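Local atomic coordinates of putative periplasmic protein (Salmonella enterica, PDB entry 3OE3), a protein that inhibits C-type lysozyme in the bacterial periplasm, and so probably protects the cell wall against lysozymes of the host. Residues Glu73-Glu76 and Gly77-Pro81; Ala56-Lys59 and Asn60-Tyr63. One frame throughout, in Å; residues are numbered along the deposited sequence.

Both contacts are turns at the surface of an eight-stranded antiparallel barrel, and neither belongs to its core. Contact 1 joins strands 71-76 and 80-88 through a tight hairpin. Contact 2 is the longer loop between strands 52-56 and 64-68. In contact 1 two backbone bonds set the geometry, and the side chains add a few packing contacts and a water-bridged carboxylate. In contact 2 a side-chain carboxylate takes a direct part in the turn. A water bridges the two limbs in each. The loops meet where Thr62 OG1 lies 2.8 Å from Gly77 N, probably hydrogen-bonded, and where Tyr63 packs on Glu76.

Contact 1 of 2, residues Glu73-Glu76 and Gly77-Pro81; sequences ELVE and GDDKP
Glu76 and Lys80 pair across a beta hairpin that joins strands 71-76 and 80-88 of the barrel. Their backbones form a hydrogen-bonded antiparallel pair. Glu76 N donates to Lys80 O at 2.9 Å. Lys80 N returns a bond to Glu76 O at 2.8 Å. Glu76 is opposed by two residues, Asp79 and Lys80, the pattern of a G1 beta bulge.

The two side chains run side by side and point the same way. Glu76 CG is flanked by its own backbone N and carbonyl carbon (chi1 59°), and from there the extended chain carries OE2 past Lys80 CD at 4.1 Å. The charged ends stay apart, so the attraction between them is probably modest. A water donates to both Glu76 OE2 and Pro81 O, and ties the carboxylate to the returning strand.

Val75 lies on the opposite face of the hairpin from Glu76 and Lys80, and its side chain diverges from that of Pro81. Its CG2 meets Asp79 OD1 at 3.9 Å, and the two side chains cross at a slant. Val75 and Asp79 also both touch Tyr66 on strand 64-68. On the face that carries Glu76, buried Leu74 packs on Ile34 and Gln36 of strand 30-36.

The reversal itself is made by Gly77, Asp78 and Asp79. Gly77 has a positive phi (53°), which suits glycine. An inverse gamma turn is centred on Asp78, with a weak bond from Asp79 N to Gly77 O. Lys80 O has a further neighbour, the CA-H of Val75, with CA and O 3.2 Å apart.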
loop_
_atom_site.group_PDB
_atom_site.type_symbol
_atom_site.label_atom_id
_atom_site.label_comp_id
_atom_site.label_asym_id
_atom_site.label_seq_id
_atom_site.Cartn_x
_atom_site.Cartn_y
_atom_site.Cartn_z
ATOM N N GLU C 73 12.983 8.734 7.063
ATOM C CA GLU C 73 12.950 8.317 8.452
ATOM C C GLU C 73 11.510 7.979 8.779
ATOM O O GLU C 73 10.607 8.742 8.441
ATOM C CB GLU C 73 13.411 9.454 9.380
ATOM C CG GLU C 73 14.768 10.061 9.040
ATOM C CD GLU C 73 15.926 9.265 9.613
ATOM O OE1 GLU C 73 15.677 8.386 10.457
ATOM O OE2 GLU C 73 17.084 9.523 9.227
ATOM N N LEU C 74 11.291 6.843 9.427
ATOM C CA LEU C 74 9.964 6.494 9.921
ATOM C C LEU C 74 9.934 6.554 11.441
ATOM O O LEU C 74 10.763 5.945 12.135
ATOM C CB LEU C 74 9.518 5.102 9.428
ATOM C CG LEU C 74 8.126 4.641 9.874
ATOM C CD1 LEU C 74 7.032 5.491 9.245
ATOM C CD2 LEU C 74 7.929 3.157 9.541
ATOM N N VAL C 75 8.984 7.332 11.941
ATOM C CA VAL C 75 8.793 7.491 13.379
ATOM C C VAL C 75 7.342 7.226 13.778
ATOM O O VAL C 75 6.452 7.105 12.925
ATOM C CB VAL C 75 9.221 8.897 13.872
ATOM C CG1 VAL C 75 10.673 9.186 13.473
ATOM C CG2 VAL C 75 8.286 9.967 13.339
ATOM N N GLU C 76 7.108 7.141 15.083
ATOM C CA GLU C 76 5.762 7.023 15.622
ATOM C C GLU C 76 5.714 7.855 16.892
ATOM O O GLU C 76 6.761 8.231 17.434
ATOM C CB GLU C 76 5.441 5.556 15.948
ATOM C CG GLU C 76 6.393 4.937 16.963
ATOM C CD GLU C 76 6.159 3.446 17.176
ATOM O OE1 GLU C 76 5.052 2.963 16.855
ATOM O OE2 GLU C 76 7.083 2.759 17.668
ATOM N N GLY C 77 4.508 8.136 17.368
ATOM C CA GLY C 77 4.340 8.876 18.605
ATOM C C GLY C 77 5.117 10.177 18.608
ATOM O O GLY C 77 5.104 10.934 17.634
ATOM N N ASP C 78 5.789 10.446 19.722
ATOM C CA ASP C 78 6.574 11.665 19.873
ATOM C C ASP C 78 7.933 11.521 19.213
ATOM O O ASP C 78 8.970 11.564 19.882
ATOM C CB ASP C 78 6.741 12.010 21.356
ATOM C CG ASP C 78 7.550 13.278 21.574
ATOM O OD1 ASP C 78 7.629 14.108 20.644
ATOM O OD2 ASP C 78 8.109 13.445 22.678
ATOM N N ASP C 79 7.919 11.358 17.891
ATOM C CA ASP C 79 9.144 11.184 17.114
ATOM C C ASP C 79 10.023 10.043 17.632
ATOM O O ASP C 79 11.251 10.138 17.635
ATOM C CB ASP C 79 9.934 12.497 17.023
ATOM C CG ASP C 79 9.188 13.579 16.255
ATOM O OD1 ASP C 79 8.359 13.235 15.377
ATOM O OD2 ASP C 79 9.425 14.777 16.542
ATOM N N LYS C 80 9.386 8.966 18.079
ATOM C CA LYS C 80 10.098 7.749 18.446
ATOM C C LYS C 80 10.521 7.001 17.182
ATOM O O LYS C 80 9.686 6.676 16.354
ATOM C CB LYS C 80 9.195 6.858 19.287
ATOM C CG LYS C 80 9.865 5.564 19.733
ATOM C CD LYS C 80 8.993 4.772 20.692
ATOM C CE LYS C 80 9.748 3.569 21.239
ATOM N NZ LYS C 80 8.944 2.810 22.241
ATOM N N PRO C 81 11.826 6.738 17.028
ATOM C CA PRO C 81 12.337 6.070 15.828
ATOM C C PRO C 81 11.722 4.698 15.622
ATOM O O PRO C 81 11.603 3.915 16.564
ATOM C CB PRO C 81 13.840 5.941 16.104
ATOM C CG PRO C 81 14.133 7.015 17.103
ATOM C CD PRO C 81 12.908 7.103 17.960
HETATM O O HOH W 1 9.819 2.376 17.854
#

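Contact 2 of 2, residues Ala56-Lys59 and Asn60-Tyr63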
loop_
_atom_site.group_PDB
_atom_site.type_symbol
_atom_site.label_atom_id
_atom_site.label_comp_id
_atom_site.label_asym_id
_atom_site.label_seq_id
_atom_site.Cartn_x
_atom_site.Cartn_y
_atom_site.Cartn_z
ATOM N N ALA C 56 -0.201 9.146 8.711
ATOM C CA ALA C 56 -1.267 8.164 8.554
ATOM C C ALA C 56 -2.617 8.859 8.484
ATOM O O ALA C 56 -2.889 9.797 9.239
ATOM C CB ALA C 56 -1.235 7.164 9.718
ATOM N N ILE C 57 -3.448 8.399 7.556
ATOM C CA ILE C 57 -4.796 8.930 7.387
ATOM C C ILE C 57 -5.691 8.521 8.553
ATOM O O ILE C 57 -6.566 9.284 8.968
ATOM C CB ILE C 57 -5.380 8.478 6.047
ATOM C CG1 ILE C 57 -4.531 9.081 4.929
ATOM C CG2 ILE C 57 -6.831 8.913 5.913
ATOM C CD1 ILE C 57 -4.815 8.538 3.592
ATOM N N ASP C 58 -5.458 7.326 9.087
ATOM C CA ASP C 58 -6.222 6.831 10.231
ATOM C C ASP C 58 -5.595 7.406 11.495
ATOM O O ASP C 58 -4.484 7.048 11.859
ATOM C CB ASP C 58 -6.194 5.295 10.257
ATOM C CG ASP C 58 -7.046 4.700 11.372
ATOM O OD1 ASP C 58 -7.338 5.399 12.364
ATOM O OD2 ASP C 58 -7.420 3.515 11.249
ATOM N N LYS C 59 -6.315 8.305 12.159
ATOM C CA LYS C 59 -5.779 9.009 13.321
ATOM C C LYS C 59 -5.431 8.100 14.504
ATOM O O LYS C 59 -4.757 8.532 15.435
ATOM C CB LYS C 59 -6.740 10.118 13.762
ATOM C CG LYS C 59 -6.950 11.203 12.715
ATOM C CD LYS C 59 -7.860 12.312 13.229
ATOM C CE LYS C 59 -9.269 11.806 13.496
ATOM N NZ LYS C 59 -9.944 11.347 12.250
ATOM N N ASN C 60 -5.891 6.852 14.472
ATOM C CA ASN C 60 -5.495 5.867 15.476
ATOM C C ASN C 60 -4.011 5.501 15.367
ATOM O O ASN C 60 -3.421 4.982 16.317
ATOM C CB ASN C 60 -6.347 4.600 15.360
ATOM C CG ASN C 60 -7.748 4.784 15.920
ATOM O OD1 ASN C 60 -7.931 5.340 17.004
ATOM N ND2 ASN C 60 -8.745 4.314 15.180
ATOM N N TYR C 61 -3.419 5.755 14.202
ATOM C CA TYR C 61 -2.003 5.496 13.999
ATOM C C TYR C 61 -1.227 6.797 14.075
ATOM O O TYR C 61 -1.714 7.845 13.652
ATOM C CB TYR C 61 -1.766 4.835 12.645
ATOM C CG TYR C 61 -2.394 3.470 12.518
ATOM C CD1 TYR C 61 -1.659 2.319 12.758
ATOM C CD2 TYR C 61 -3.730 3.334 12.172
ATOM C CE1 TYR C 61 -2.234 1.070 12.643
ATOM C CE2 TYR C 61 -4.316 2.089 12.059
ATOM C CZ TYR C 61 -3.561 0.962 12.295
ATOM O OH TYR C 61 -4.142 -0.278 12.183
ATOM N N THR C 62 -0.018 6.731 14.613
ATOM C CA THR C 62 0.797 7.930 14.754
ATOM C C THR C 62 2.070 7.866 13.909
ATOM O O THR C 62 2.978 8.672 14.088
ATOM C CB THR C 62 1.180 8.181 16.228
ATOM O OG1 THR C 62 2.018 7.117 16.692
ATOM C CG2 THR C 62 -0.076 8.262 17.103
ATOM N N TYR C 63 2.134 6.918 12.973
ATOM C CA TYR C 63 3.262 6.858 12.061
ATOM C C TYR C 63 3.363 8.121 11.227
ATOM O O TYR C 63 2.363 8.612 10.694
ATOM C CB TYR C 63 3.152 5.647 11.119
ATOM C CG TYR C 63 3.236 4.307 11.826
ATOM C CD1 TYR C 63 4.402 3.912 12.489
ATOM C CD2 TYR C 63 2.162 3.434 11.818
ATOM C CE1 TYR C 63 4.479 2.698 13.115
ATOM C CE2 TYR C 63 2.231 2.207 12.459
ATOM C CZ TYR C 63 3.390 1.847 13.113
ATOM O OH TYR C 63 3.467 0.631 13.753
HETATM O O HOH W 2 -2.195 9.910 11.999
#
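The Tyr61 ring meets Asp58 at its edge, within a type I beta turn from Asp58 to Tyr61. Asp58 OD2 lies near the ring plane, 3.5 Å from Tyr61 CE2. The backbone Asp58 O is also at the edge and in plane. The carboxylate stands steeply to the ring, with the two planes 77° apart. Asp58 CB and CG both come to 3.7 Å from Tyr61 CD2, so CB, CG and OD2 line the CD2-CE2 side of the ring. The far end of the ring is held elsewhere, by a hydrogen bond between Tyr61 OH and Glu39 OE1.

The other oxygen of the carboxylate faces Asn60. Asn60 N donates to Asp58 OD1 at 2.9 Å and approaches from above the carboxylate plane. This bond makes an Asx turn inside the beta turn. Asp58 CG is swung opposite the backbone N (chi1 -176°), which brings the carboxylate up to both Asn60 N and the Tyr61 ring. Asn60 CB rests against the same OD1. The amide and carboxylate planes are 57° apart.

The beta turn is closed by Tyr61 N, which donates to Asp58 O.

Further back, Ala56 CB packs on Tyr61 CB, and both residues touch Ile41 of strand 39-45. Ile57 turns the other way and packs on Ile5 of the second subunit. The base of the loop joins the end of strand 52-56 to the residue before strand 64-68. There Ala56 N donates to Tyr63 O at a long 3.3 Å. A water lies between the limbs, donating to Ala56 O at 2.8 Å and to Tyr61 O at 2.7 Å.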